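Long-range contacts in xyloglucan-specific endo-beta-1,4-glucanase BoGH9A (Bacteroides ovatus, PDB 6DHT), which hydrolyses internal beta-1,4-glucosidic linkages in the backbone of xyloglucan, releasing xyloglucan oligosaccharides: residues L20-G24 with L488-S492; A479-Y484 with D534-D539; P493-H498 with S546-A550. All blocks are in the same frame, centred on the assembly; numbering follows the deposited sequence.

From the N terminus, the chain first forms the Ig-like domain, whose loop 20-24 pairs with 488-492 of the family 9 glycosidase domain; contact 1 thus closes a loop that takes in most of the catalytic domain. Contact 2 joins 479-484 to 534-539 and crosses contact 1, since 488-492 falls inside its loop while 20-24 lies outside. The two meet directly through Lys491 O and Cys483 N, 2.8 Å apart. Contact 3 follows contact 1 in series, with 493-498 continuing straight from 488-492, and crosses contact 2. Tyr537 and Asp539 of contact 2 touch contact 3 at Asn547 and Lys494, so the three link the Ig-like domain to the active-site loops.

Contact 1: L20-G24 with L488-S492; sequences LNQLG and LGTKS
Gln22 reaches across to the loop at Gly489-Lys491 and offers its side-chain carbonyl to two successive backbone amides. OE1 accepts from Thr490 N at 2.8 Å and from Lys491 N at 3.0 Å, the second bond being the straighter (169° against 148° at the hydrogen). Both donors come from the same face of the amide, tilted out of its plane. With CG beside the backbone N (chi1 -66°) and the chain extended beyond it, the amide is carried out to that loop, while NE2 is held by Gly481 O. An alanine here would take away this amide and would probably leave the N-H groups of Thr490 and Lys491 without their shared acceptor. Next to it, Leu23 lays CD2 against the backbone of Gly489, 3.5 Å from its N, and more loosely against Leu488 CB. Within the 20-24 loop, Asn21 OD1 accepts from Leu23 N at 2.8 Å, an Asx turn, and from Gly24 N, which extends it to an Asx motif. Lys491 extends away from Gln22 to give NZ to Thr480 O. Leu23 and Leu488 both rest on Leu107 of helix 105-117, and Leu20 packs on strand 93-99, so the contact lies where the Ig-like domain meets the catalytic domain.

Contact 2: A479-Y484 with D534-D539; sequences ATGFCY and DESYVD
Asp534, first of 534-539, packs its carboxylate against Ala479, with OD2 3.3 Å from the methyl CB; its other oxygen, OD1, is bonded to Trp67 NE1. The carbonyl of Asp534 faces Thr480, whose CG2 lies 3.5 Å from Asp534 O, and a water that donates to this oxygen also bonds Tyr484 OH, at 2.8 Å, bridging the segments where they form no direct hydrogen bond. Glu535 runs its CG alongside the Ala479 methyl, and its carboxylate goes on to a salt bridge with Lys70. Tyr537 then carries the main aromatic contact. Its CG stands anti to the backbone N (chi1 167°), which turns the ring in between Phe482 and Tyr484. Its edge points at Phe482, CE2 sitting over the centre of that ring 3.8 Å from Phe482 CE1, in a T-shaped pair with planes at 70°. On its own face it receives the edge of Tyr484, CE1 lying 3.9 Å from Tyr537 CG, with the planes nearly perpendicular at 89°. The phenol is fixed by Asn547 OD1. At the end of 534-539, Asp539 sets OD2 4.1 Å from Phe482 CE2, the carboxylate turned steeply to the ring, while its oxygens bind the backbone N-H groups of Lys494 and His495 and the amide of Asn547. These paired edge-to-face contacts make an aromatic cluster beside the active site of a family 9 glycosidase, where Asp539 is a predicted catalytic residue.

Contact 3: P493-H498 with S546-A550; sequences PKHPHH and SNEVA. With IMD (imidazole), chain B.
Asn547, His497 and Val549 contribute most of the buried surface where two loops of the family 9 active site meet, bringing His497 and the probable proton donor Glu548 together. Asn547 lies along the 495-497 backbone. Its backbone O accepts from His497 N at 2.8 Å, with the donor above the carbonyl plane, and its ND2 makes a weak, bent bond to His495 O. The side-chain amide is also held by residues of contact 2, so the group is fixed at both ends. In His497, CG is anti to the backbone N (chi1 177°), which swings the imidazole toward Glu548. ND1 donates in the ring plane to Glu548 OE1 at 2.8 Å, reaching that oxygen from above the carboxylate plane, and the two planes are 65° apart. Val549 packs with both methyls: CG2 lies over a face of the His498 ring, 3.4 Å from its CD2, while CG1 meets Pro496 CB at 4.1 Å. Val549 N is buried by the contact without a partner. His498 is itself held by Gln118 and Ser501. The second carboxylate oxygen, Glu548 OE2, accepts a nearly straight bond (170°) at 2.7 Å from N1 of a bound imidazole, probably from the crystallisation liquor.

Contact 1: L20-G24 with L488-S492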
ATOM      1  N   LEU A  20       4.944  -1.866  21.901  1.00 16.72           N
ATOM      2  CA  LEU A  20       4.195  -0.627  21.741  1.00 14.52           C
ATOM      3  C   LEU A  20       4.425  -0.038  20.353  1.00 15.08           C
ATOM      4  O   LEU A  20       5.282  -0.473  19.614  1.00 15.20           O
ATOM      5  CB  LEU A  20       4.580   0.384  22.825  1.00 16.49           C
ATOM      6  CG  LEU A  20       5.890   1.164  22.664  1.00 18.47           C
ATOM      7  CD1 LEU A  20       6.048   2.152  23.778  1.00 22.23           C
ATOM      8  CD2 LEU A  20       7.126   0.240  22.636  1.00 21.44           C
ATOM      9  N   ASN A  21       3.657   0.992  20.033  1.00 15.53           N
ATOM     10  CA  ASN A  21       3.906   1.794  18.850  1.00 16.58           C
ATOM     11  C   ASN A  21       5.217   2.548  19.050  1.00 13.41           C
ATOM     12  O   ASN A  21       5.323   3.445  19.882  1.00 14.09           O
ATOM     13  CB  ASN A  21       2.741   2.753  18.671  1.00 15.70           C
ATOM     14  CG  ASN A  21       2.882   3.621  17.436  1.00 13.76           C
ATOM     15  OD1 ASN A  21       3.981   4.060  17.088  1.00 14.52           O
ATOM     16  ND2 ASN A  21       1.754   3.914  16.789  1.00 14.76           N
ATOM     17  N   GLN A  22       6.220   2.157  18.275  1.00 13.91           N
ATOM     18  CA  GLN A  22       7.578   2.681  18.466  1.00 13.81           C
ATOM     19  C   GLN A  22       7.782   4.069  17.898  1.00 15.18           C
ATOM     20  O   GLN A  22       8.860   4.641  18.040  1.00 18.02           O
ATOM     21  CB  GLN A  22       8.594   1.725  17.859  1.00 14.80           C
ATOM     22  CG  GLN A  22       8.650   0.364  18.571  1.00 14.68           C
ATOM     23  CD  GLN A  22       9.515  -0.651  17.867  1.00 14.69           C
ATOM     24  OE1 GLN A  22      10.353  -0.302  17.034  1.00 15.32           O
ATOM     25  NE2 GLN A  22       9.285  -1.938  18.155  1.00 16.40           N
ATOM     26  N   LEU A  23       6.757   4.627  17.236  1.00 14.24           N
ATOM     27  CA  LEU A  23       6.834   6.012  16.802  1.00 17.65           C
ATOM     28  C   LEU A  23       6.258   6.921  17.887  1.00 15.10           C
ATOM     29  O   LEU A  23       6.790   8.004  18.144  1.00 17.38           O
ATOM     30  CB  LEU A  23       6.087   6.202  15.492  1.00 17.16           C
ATOM     31  CG  LEU A  23       6.537   5.337  14.325  1.00 22.45           C
ATOM     32  CD1 LEU A  23       6.020   5.964  13.010  1.00 19.68           C
ATOM     33  CD2 LEU A  23       8.033   5.098  14.240  1.00 19.86           C
ATOM     34  N   GLY A  24       5.196   6.464  18.546  1.00 14.68           N
ATOM     35  CA  GLY A  24       4.586   7.210  19.634  1.00 14.68           C
ATOM     36  C   GLY A  24       3.091   7.376  19.429  1.00 15.38           C
ATOM     37  O   GLY A  24       2.473   6.636  18.657  1.00 15.57           O
ATOM     38  N   LEU A 488      12.483   3.112  10.365  1.00 15.94           N
ATOM     39  CA  LEU A 488      11.689   3.786  11.392  1.00 16.76           C
ATOM     40  C   LEU A 488      11.573   2.952  12.659  1.00 18.10           C
ATOM     41  O   LEU A 488      11.836   1.764  12.638  1.00 16.95           O
ATOM     42  CB  LEU A 488      10.310   4.087  10.856  1.00 17.49           C
ATOM     43  CG  LEU A 488      10.314   5.140   9.742  1.00 21.01           C
ATOM     44  CD1 LEU A 488       8.967   5.153   9.153  1.00 22.00           C
ATOM     45  CD2 LEU A 488      10.685   6.531  10.246  1.00 28.05           C
ATOM     46  N   GLY A 489      11.192   3.582  13.767  1.00 16.80           N
ATOM     47  CA  GLY A 489      11.040   2.869  15.028  1.00 16.88           C
ATOM     48  C   GLY A 489      12.359   2.520  15.664  1.00 19.33           C
ATOM     49  O   GLY A 489      13.406   3.035  15.285  1.00 19.36           O
ATOM     50  N   THR A 490      12.272   1.628  16.639  1.00 17.98           N
ATOM     51  CA  THR A 490      13.412   1.205  17.441  1.00 17.94           C
ATOM     52  C   THR A 490      14.024  -0.093  16.973  1.00 20.85           C
ATOM     53  O   THR A 490      15.246  -0.251  17.010  1.00 24.75           O
ATOM     54  CB  THR A 490      12.953   1.043  18.899  1.00 22.30           C
ATOM     55  OG1 THR A 490      12.570   2.316  19.399  1.00 26.99           O
ATOM     56  CG2 THR A 490      14.078   0.504  19.751  1.00 29.25           C
ATOM     57  N   LYS A 491      13.189  -1.053  16.609  1.00 17.20           N
ATOM     58  CA  LYS A 491      13.666  -2.335  16.115  1.00 15.93           C
ATOM     59  C   LYS A 491      12.916  -2.582  14.822  1.00 16.23           C
ATOM     60  O   LYS A 491      11.742  -2.940  14.844  1.00 14.93           O
ATOM     61  CB  LYS A 491      13.399  -3.437  17.138  1.00 17.46           C
ATOM     62  CG  LYS A 491      13.791  -4.804  16.676  1.00 18.91           C
ATOM     63  CD  LYS A 491      13.439  -5.824  17.731  1.00 21.92           C
ATOM     64  CE  LYS A 491      13.503  -7.203  17.205  1.00 29.74           C
ATOM     65  NZ  LYS A 491      12.829  -8.126  18.159  1.00 43.78           N
ATOM     66  N   SER A 492      13.592  -2.344  13.712  1.00 16.28           N
ATOM     67  CA  SER A 492      12.970  -2.428  12.396  1.00 13.21           C
ATOM     68  C   SER A 492      13.812  -3.322  11.465  1.00 14.06           C
ATOM     69  O   SER A 492      14.956  -3.653  11.788  1.00 15.58           O
ATOM     70  CB  SER A 492      12.806  -1.034  11.800  1.00 16.37           C
ATOM     71  OG  SER A 492      14.058  -0.354  11.772  1.00 20.52           O
TER

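Contact 2: A479-Y484 with D534-D539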
ATOM      1  N   ALA A 479       3.758  -9.636  18.209  1.00 16.46           N
ATOM      2  CA  ALA A 479       4.416 -10.812  18.791  1.00 15.42           C
ATOM      3  C   ALA A 479       5.928 -10.878  18.608  1.00 19.75           C
ATOM      4  O   ALA A 479       6.577 -11.674  19.301  1.00 18.43           O
ATOM      5  CB  ALA A 479       3.803 -12.040  18.217  1.00 17.83           C
ATOM      6  N   THR A 480       6.501 -10.122  17.674  1.00 19.18           N
ATOM      7  CA  THR A 480       7.952 -10.160  17.423  1.00 15.18           C
ATOM      8  C   THR A 480       8.667  -8.954  18.013  1.00 17.82           C
ATOM      9  O   THR A 480       9.879  -9.014  18.280  1.00 18.28           O
ATOM     10  CB  THR A 480       8.293 -10.240  15.926  1.00 15.40           C
ATOM     11  OG1 THR A 480       7.855  -9.021  15.294  1.00 16.95           O
ATOM     12  CG2 THR A 480       7.616 -11.404  15.296  1.00 16.00           C
ATOM     13  N   GLY A 481       7.952  -7.845  18.200  1.00 16.66           N
ATOM     14  CA  GLY A 481       8.573  -6.606  18.635  1.00 15.42           C
ATOM     15  C   GLY A 481       9.191  -5.752  17.534  1.00 13.86           C
ATOM     16  O   GLY A 481       9.834  -4.758  17.816  1.00 16.70           O
ATOM     17  N   PHE A 482       9.005  -6.137  16.283  1.00 17.34           N
ATOM     18  CA  PHE A 482       9.469  -5.304  15.165  1.00 15.06           C
ATOM     19  C   PHE A 482       8.471  -4.211  14.822  1.00 14.82           C
ATOM     20  O   PHE A 482       7.270  -4.442  14.825  1.00 15.48           O
ATOM     21  CB  PHE A 482       9.660  -6.127  13.907  1.00 15.21           C
ATOM     22  CG  PHE A 482      10.973  -6.854  13.847  1.00 16.43           C
ATOM     23  CD1 PHE A 482      11.136  -8.082  14.469  1.00 18.49           C
ATOM     24  CD2 PHE A 482      12.040  -6.308  13.166  1.00 18.86           C
ATOM     25  CE1 PHE A 482      12.361  -8.757  14.397  1.00 17.52           C
ATOM     26  CE2 PHE A 482      13.253  -6.958  13.091  1.00 15.83           C
ATOM     27  CZ  PHE A 482      13.426  -8.198  13.716  1.00 17.22           C
ATOM     28  N   CYS A 483       9.006  -3.027  14.564  1.00 13.76           N
ATOM     29  CA  CYS A 483       8.331  -2.048  13.734  1.00 12.34           C
ATOM     30  C   CYS A 483       8.665  -2.480  12.326  1.00 13.26           C
ATOM     31  O   CYS A 483       9.834  -2.462  11.945  1.00 14.73           O
ATOM     32  CB  CYS A 483       8.887  -0.673  14.006  1.00 11.00           C
ATOM     33  SG  CYS A 483       8.375   0.572  12.814  1.00 16.04           S
ATOM     34  N   TYR A 484       7.659  -2.909  11.574  1.00 12.46           N
ATOM     35  CA  TYR A 484       7.872  -3.606  10.307  1.00 12.91           C
ATOM     36  C   TYR A 484       8.100  -2.697   9.091  1.00 12.55           C
ATOM     37  O   TYR A 484       7.897  -3.105   7.965  1.00 14.44           O
ATOM     38  CB  TYR A 484       6.699  -4.555  10.024  1.00 12.46           C
ATOM     39  CG  TYR A 484       6.577  -5.782  10.918  1.00 13.16           C
ATOM     40  CD1 TYR A 484       7.422  -6.869  10.735  1.00 12.65           C
ATOM     41  CD2 TYR A 484       5.576  -5.882  11.852  1.00 14.02           C
ATOM     42  CE1 TYR A 484       7.269  -8.005  11.483  1.00 14.53           C
ATOM     43  CE2 TYR A 484       5.409  -7.024  12.630  1.00 16.58           C
ATOM     44  CZ  TYR A 484       6.274  -8.079  12.436  1.00 15.98           C
ATOM     45  OH  TYR A 484       6.120  -9.236  13.195  1.00 16.02           O
ATOM     46  N   ASP A 534       2.243 -15.761  14.180  1.00 19.57           N
ATOM     47  CA  ASP A 534       2.558 -14.329  14.257  1.00 18.64           C
ATOM     48  C   ASP A 534       4.033 -14.055  14.566  1.00 21.12           C
ATOM     49  O   ASP A 534       4.467 -12.903  14.659  1.00 19.71           O
ATOM     50  CB  ASP A 534       1.610 -13.583  15.212  1.00 19.89           C
ATOM     51  CG  ASP A 534       1.571 -14.143  16.621  1.00 18.00           C
ATOM     52  OD1 ASP A 534       2.127 -15.240  16.875  1.00 19.94           O
ATOM     53  OD2 ASP A 534       0.961 -13.491  17.490  1.00 19.12           O
ATOM     54  N   GLU A 535       4.808 -15.129  14.716  1.00 17.96           N
ATOM     55  CA  GLU A 535       6.234 -15.023  14.958  1.00 18.28           C
ATOM     56  C   GLU A 535       7.050 -15.628  13.808  1.00 18.78           C
ATOM     57  O   GLU A 535       8.284 -15.697  13.870  1.00 19.91           O
ATOM     58  CB  GLU A 535       6.563 -15.725  16.283  1.00 21.75           C
ATOM     59  CG  GLU A 535       5.901 -15.089  17.506  1.00 24.93           C
ATOM     60  CD  GLU A 535       6.256 -15.797  18.809  1.00 30.14           C
ATOM     61  OE1 GLU A 535       7.143 -16.676  18.793  1.00 39.09           O
ATOM     62  OE2 GLU A 535       5.644 -15.475  19.843  1.00 26.67           O
ATOM     63  N   SER A 536       6.360 -16.058  12.751  1.00 17.67           N
ATOM     64  CA  SER A 536       7.006 -16.645  11.582  1.00 15.64           C
ATOM     65  C   SER A 536       7.578 -15.584  10.651  1.00 15.30           C
ATOM     66  O   SER A 536       7.202 -15.503   9.482  1.00 17.83           O
ATOM     67  CB  SER A 536       6.038 -17.525  10.799  1.00 21.42           C
ATOM     68  OG  SER A 536       5.602 -18.601  11.611  1.00 31.22           O
ATOM     69  N   TYR A 537       8.533 -14.833  11.177  1.00 17.72           N
ATOM     70  CA  TYR A 537       9.143 -13.706  10.488  1.00 17.46           C
ATOM     71  C   TYR A 537      10.658 -13.793  10.716  1.00 14.56           C
ATOM     72  O   TYR A 537      11.093 -14.015  11.842  1.00 17.41           O
ATOM     73  CB  TYR A 537       8.567 -12.357  11.035  1.00 16.73           C
ATOM     74  CG  TYR A 537       9.384 -11.180  10.572  1.00 15.11           C
ATOM     75  CD1 TYR A 537       9.275 -10.723   9.266  1.00 14.58           C
ATOM     76  CD2 TYR A 537      10.303 -10.564  11.407  1.00 14.35           C
ATOM     77  CE1 TYR A 537      10.056  -9.708   8.807  1.00 12.99           C
ATOM     78  CE2 TYR A 537      11.121  -9.552  10.941  1.00 14.45           C
ATOM     79  CZ  TYR A 537      10.959  -9.111   9.641  1.00 14.50           C
ATOM     80  OH  TYR A 537      11.779  -8.128   9.140  1.00 15.08           O
ATOM     81  N   VAL A 538      11.417 -13.631   9.646  1.00 16.25           N
ATOM     82  CA  VAL A 538      12.867 -13.518   9.727  1.00 16.58           C
ATOM     83  C   VAL A 538      13.368 -12.309   8.941  1.00 13.33           C
ATOM     84  O   VAL A 538      13.025 -12.122   7.787  1.00 16.26           O
ATOM     85  CB  VAL A 538      13.601 -14.815   9.197  1.00 18.93           C
ATOM     86  CG1 VAL A 538      13.413 -15.940  10.180  1.00 22.57           C
ATOM     87  CG2 VAL A 538      13.125 -15.207   7.811  1.00 19.55           C
ATOM     88  N   ASP A 539      14.232 -11.534   9.596  1.00 15.28           N
ATOM     89  CA  ASP A 539      14.843 -10.373   8.972  1.00 15.01           C
ATOM     90  C   ASP A 539      16.155 -10.780   8.286  1.00 15.04           C
ATOM     91  O   ASP A 539      17.259 -10.494   8.774  1.00 16.47           O
ATOM     92  CB  ASP A 539      15.049  -9.291  10.019  1.00 16.20           C
ATOM     93  CG  ASP A 539      15.627  -8.011   9.440  1.00 13.12           C
ATOM     94  OD1 ASP A 539      15.448  -7.766   8.226  1.00 13.67           O
ATOM     95  OD2 ASP A 539      16.256  -7.274  10.251  1.00 15.55           O
TER
HETATM   96  O   HOH W   1       3.872 -10.156  14.647  1.00 16.45           O

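Contact 3: P493-H498 with S546-A550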
ATOM      1  N   PRO A 493      13.274  -3.759  10.328  1.00 12.73           N
ATOM      2  CA  PRO A 493      14.044  -4.676   9.472  1.00 13.92           C
ATOM      3  C   PRO A 493      15.306  -4.034   8.903  1.00 14.82           C
ATOM      4  O   PRO A 493      15.265  -2.961   8.309  1.00 15.78           O
ATOM      5  CB  PRO A 493      13.064  -5.043   8.361  1.00 14.30           C
ATOM      6  CG  PRO A 493      11.698  -4.662   8.909  1.00 14.57           C
ATOM      7  CD  PRO A 493      11.946  -3.474   9.752  1.00 14.23           C
ATOM      8  N   LYS A 494      16.441  -4.702   9.090  1.00 12.81           N
ATOM      9  CA  LYS A 494      17.713  -4.222   8.565  1.00 15.41           C
ATOM     10  C   LYS A 494      18.177  -5.022   7.335  1.00 14.65           C
ATOM     11  O   LYS A 494      19.158  -4.644   6.666  1.00 17.31           O
ATOM     12  CB  LYS A 494      18.758  -4.346   9.679  1.00 16.83           C
ATOM     13  CG  LYS A 494      18.509  -3.465  10.887  1.00 19.15           C
ATOM     14  CD  LYS A 494      18.683  -1.989  10.547  1.00 22.99           C
ATOM     15  CE  LYS A 494      18.222  -1.082  11.680  1.00 32.18           C
ATOM     16  NZ  LYS A 494      19.125  -1.103  12.858  1.00 36.91           N
ATOM     17  N   HIS A 495      17.443  -6.085   7.001  1.00 13.35           N
ATOM     18  CA  HIS A 495      17.845  -7.022   5.939  1.00 13.06           C
ATOM     19  C   HIS A 495      16.717  -7.390   4.985  1.00 15.46           C
ATOM     20  O   HIS A 495      16.478  -8.550   4.711  1.00 15.62           O
ATOM     21  CB  HIS A 495      18.423  -8.291   6.595  1.00 14.99           C
ATOM     22  CG  HIS A 495      19.610  -8.003   7.450  1.00 15.22           C
ATOM     23  ND1 HIS A 495      20.842  -7.685   6.915  1.00 19.44           N
ATOM     24  CD2 HIS A 495      19.734  -7.888   8.789  1.00 18.90           C
ATOM     25  CE1 HIS A 495      21.684  -7.424   7.901  1.00 17.91           C
ATOM     26  NE2 HIS A 495      21.046  -7.561   9.049  1.00 19.39           N
ATOM     27  N   PRO A 496      15.984  -6.391   4.480  1.00 13.50           N
ATOM     28  CA  PRO A 496      14.860  -6.737   3.614  1.00 13.33           C
ATOM     29  C   PRO A 496      15.244  -7.491   2.355  1.00 13.76           C
ATOM     30  O   PRO A 496      16.338  -7.317   1.821  1.00 14.04           O
ATOM     31  CB  PRO A 496      14.257  -5.359   3.253  1.00 13.91           C
ATOM     32  CG  PRO A 496      15.425  -4.427   3.392  1.00 16.14           C
ATOM     33  CD  PRO A 496      16.195  -4.939   4.565  1.00 15.08           C
ATOM     34  N   HIS A 497      14.312  -8.295   1.869  1.00 13.64           N
ATOM     35  CA  HIS A 497      14.430  -8.959   0.601  1.00 15.02           C
ATOM     36  C   HIS A 497      14.121  -7.926  -0.457  1.00 14.75           C
ATOM     37  O   HIS A 497      12.972  -7.774  -0.895  1.00 14.62           O
ATOM     38  CB  HIS A 497      13.460 -10.144   0.553  1.00 15.80           C
ATOM     39  CG  HIS A 497      13.441 -10.877  -0.754  1.00 15.34           C
ATOM     40  ND1 HIS A 497      12.653 -10.497  -1.816  1.00 16.31           N
ATOM     41  CD2 HIS A 497      14.103 -11.989  -1.167  1.00 15.96           C
ATOM     42  CE1 HIS A 497      12.853 -11.313  -2.836  1.00 14.82           C
ATOM     43  NE2 HIS A 497      13.726 -12.237  -2.460  1.00 12.76           N
ATOM     44  N   HIS A 498      15.160  -7.202  -0.851  1.00 13.30           N
ATOM     45  CA  HIS A 498      15.013  -6.016  -1.703  1.00 13.66           C
ATOM     46  C   HIS A 498      16.308  -5.889  -2.469  1.00 13.67           C
ATOM     47  O   HIS A 498      17.340  -5.558  -1.887  1.00 15.01           O
ATOM     48  CB  HIS A 498      14.823  -4.789  -0.795  1.00 14.94           C
ATOM     49  CG  HIS A 498      14.493  -3.522  -1.515  1.00 13.75           C
ATOM     50  ND1 HIS A 498      14.815  -2.276  -1.003  1.00 18.36           N
ATOM     51  CD2 HIS A 498      13.804  -3.290  -2.655  1.00 15.71           C
ATOM     52  CE1 HIS A 498      14.353  -1.341  -1.818  1.00 14.39           C
ATOM     53  NE2 HIS A 498      13.741  -1.929  -2.829  1.00 12.51           N
ATOM     54  N   SER A 546       8.739 -13.702   4.069  1.00 14.94           N
ATOM     55  CA  SER A 546       8.370 -12.836   5.208  1.00 15.66           C
ATOM     56  C   SER A 546       8.946 -11.425   5.190  1.00 15.14           C
ATOM     57  O   SER A 546       8.469 -10.565   5.969  1.00 13.98           O
ATOM     58  CB  SER A 546       8.740 -13.500   6.558  1.00 17.09           C
ATOM     59  OG  SER A 546      10.131 -13.372   6.887  1.00 16.56           O
ATOM     60  N   ASN A 547       9.943 -11.175   4.350  1.00 13.94           N
ATOM     61  CA  ASN A 547      10.697  -9.913   4.421  1.00 13.50           C
ATOM     62  C   ASN A 547      10.799  -9.190   3.068  1.00 11.90           C
ATOM     63  O   ASN A 547      11.681  -8.372   2.874  1.00 13.99           O
ATOM     64  CB  ASN A 547      12.107 -10.172   5.008  1.00 14.01           C
ATOM     65  CG  ASN A 547      12.593  -9.049   5.879  1.00 14.39           C
ATOM     66  OD1 ASN A 547      11.796  -8.340   6.520  1.00 13.59           O
ATOM     67  ND2 ASN A 547      13.916  -8.925   6.009  1.00 15.31           N
ATOM     68  N   GLU A 548       9.904  -9.520   2.142  1.00 13.43           N
ATOM     69  CA  GLU A 548       9.807  -8.870   0.838  1.00 12.45           C
ATOM     70  C   GLU A 548       9.206  -7.455   0.987  1.00 12.82           C
ATOM     71  O   GLU A 548       8.549  -7.158   1.982  1.00 13.18           O
ATOM     72  CB  GLU A 548       8.936  -9.745  -0.085  1.00 13.05           C
ATOM     73  CG  GLU A 548       8.387  -9.156  -1.371  1.00 15.52           C
ATOM     74  CD  GLU A 548       9.378  -8.928  -2.477  1.00 13.43           C
ATOM     75  OE1 GLU A 548      10.585  -8.723  -2.214  1.00 16.18           O
ATOM     76  OE2 GLU A 548       8.899  -8.832  -3.629  1.00 14.22           O
ATOM     77  N   VAL A 549       9.524  -6.594   0.030  1.00 11.84           N
ATOM     78  CA  VAL A 549       8.910  -5.258  -0.027  1.00 12.62           C
ATOM     79  C   VAL A 549       8.253  -5.124  -1.389  1.00 13.60           C
ATOM     80  O   VAL A 549       8.593  -5.818  -2.336  1.00 13.33           O
ATOM     81  CB  VAL A 549       9.968  -4.139   0.191  1.00 12.59           C
ATOM     82  CG1 VAL A 549      10.627  -4.291   1.558  1.00 13.60           C
ATOM     83  CG2 VAL A 549      11.017  -4.133  -0.945  1.00 15.98           C
ATOM     84  N   ALA A 550       7.261  -4.250  -1.511  1.00 13.17           N
ATOM     85  CA  ALA A 550       6.510  -4.127  -2.757  1.00 13.69           C
ATOM     86  C   ALA A 550       5.713  -2.840  -2.840  1.00 12.60           C
ATOM     87  O   ALA A 550       5.221  -2.349  -1.815  1.00 12.82           O
ATOM     88  CB  ALA A 550       5.564  -5.288  -2.908  1.00 14.29           C
TER
HETATM   89  N1  IMD B 601       6.257  -8.701  -4.062  1.00 13.87           N
HETATM   90  C2  IMD B 601       5.698  -8.470  -5.271  1.00 14.89           C
HETATM   91  N3  IMD B 601       4.369  -8.286  -5.081  1.00 19.10           N
HETATM   92  C4  IMD B 601       4.096  -8.422  -3.765  1.00 18.33           C
HETATM   93  C5  IMD B 601       5.294  -8.686  -3.119  1.00 17.47           C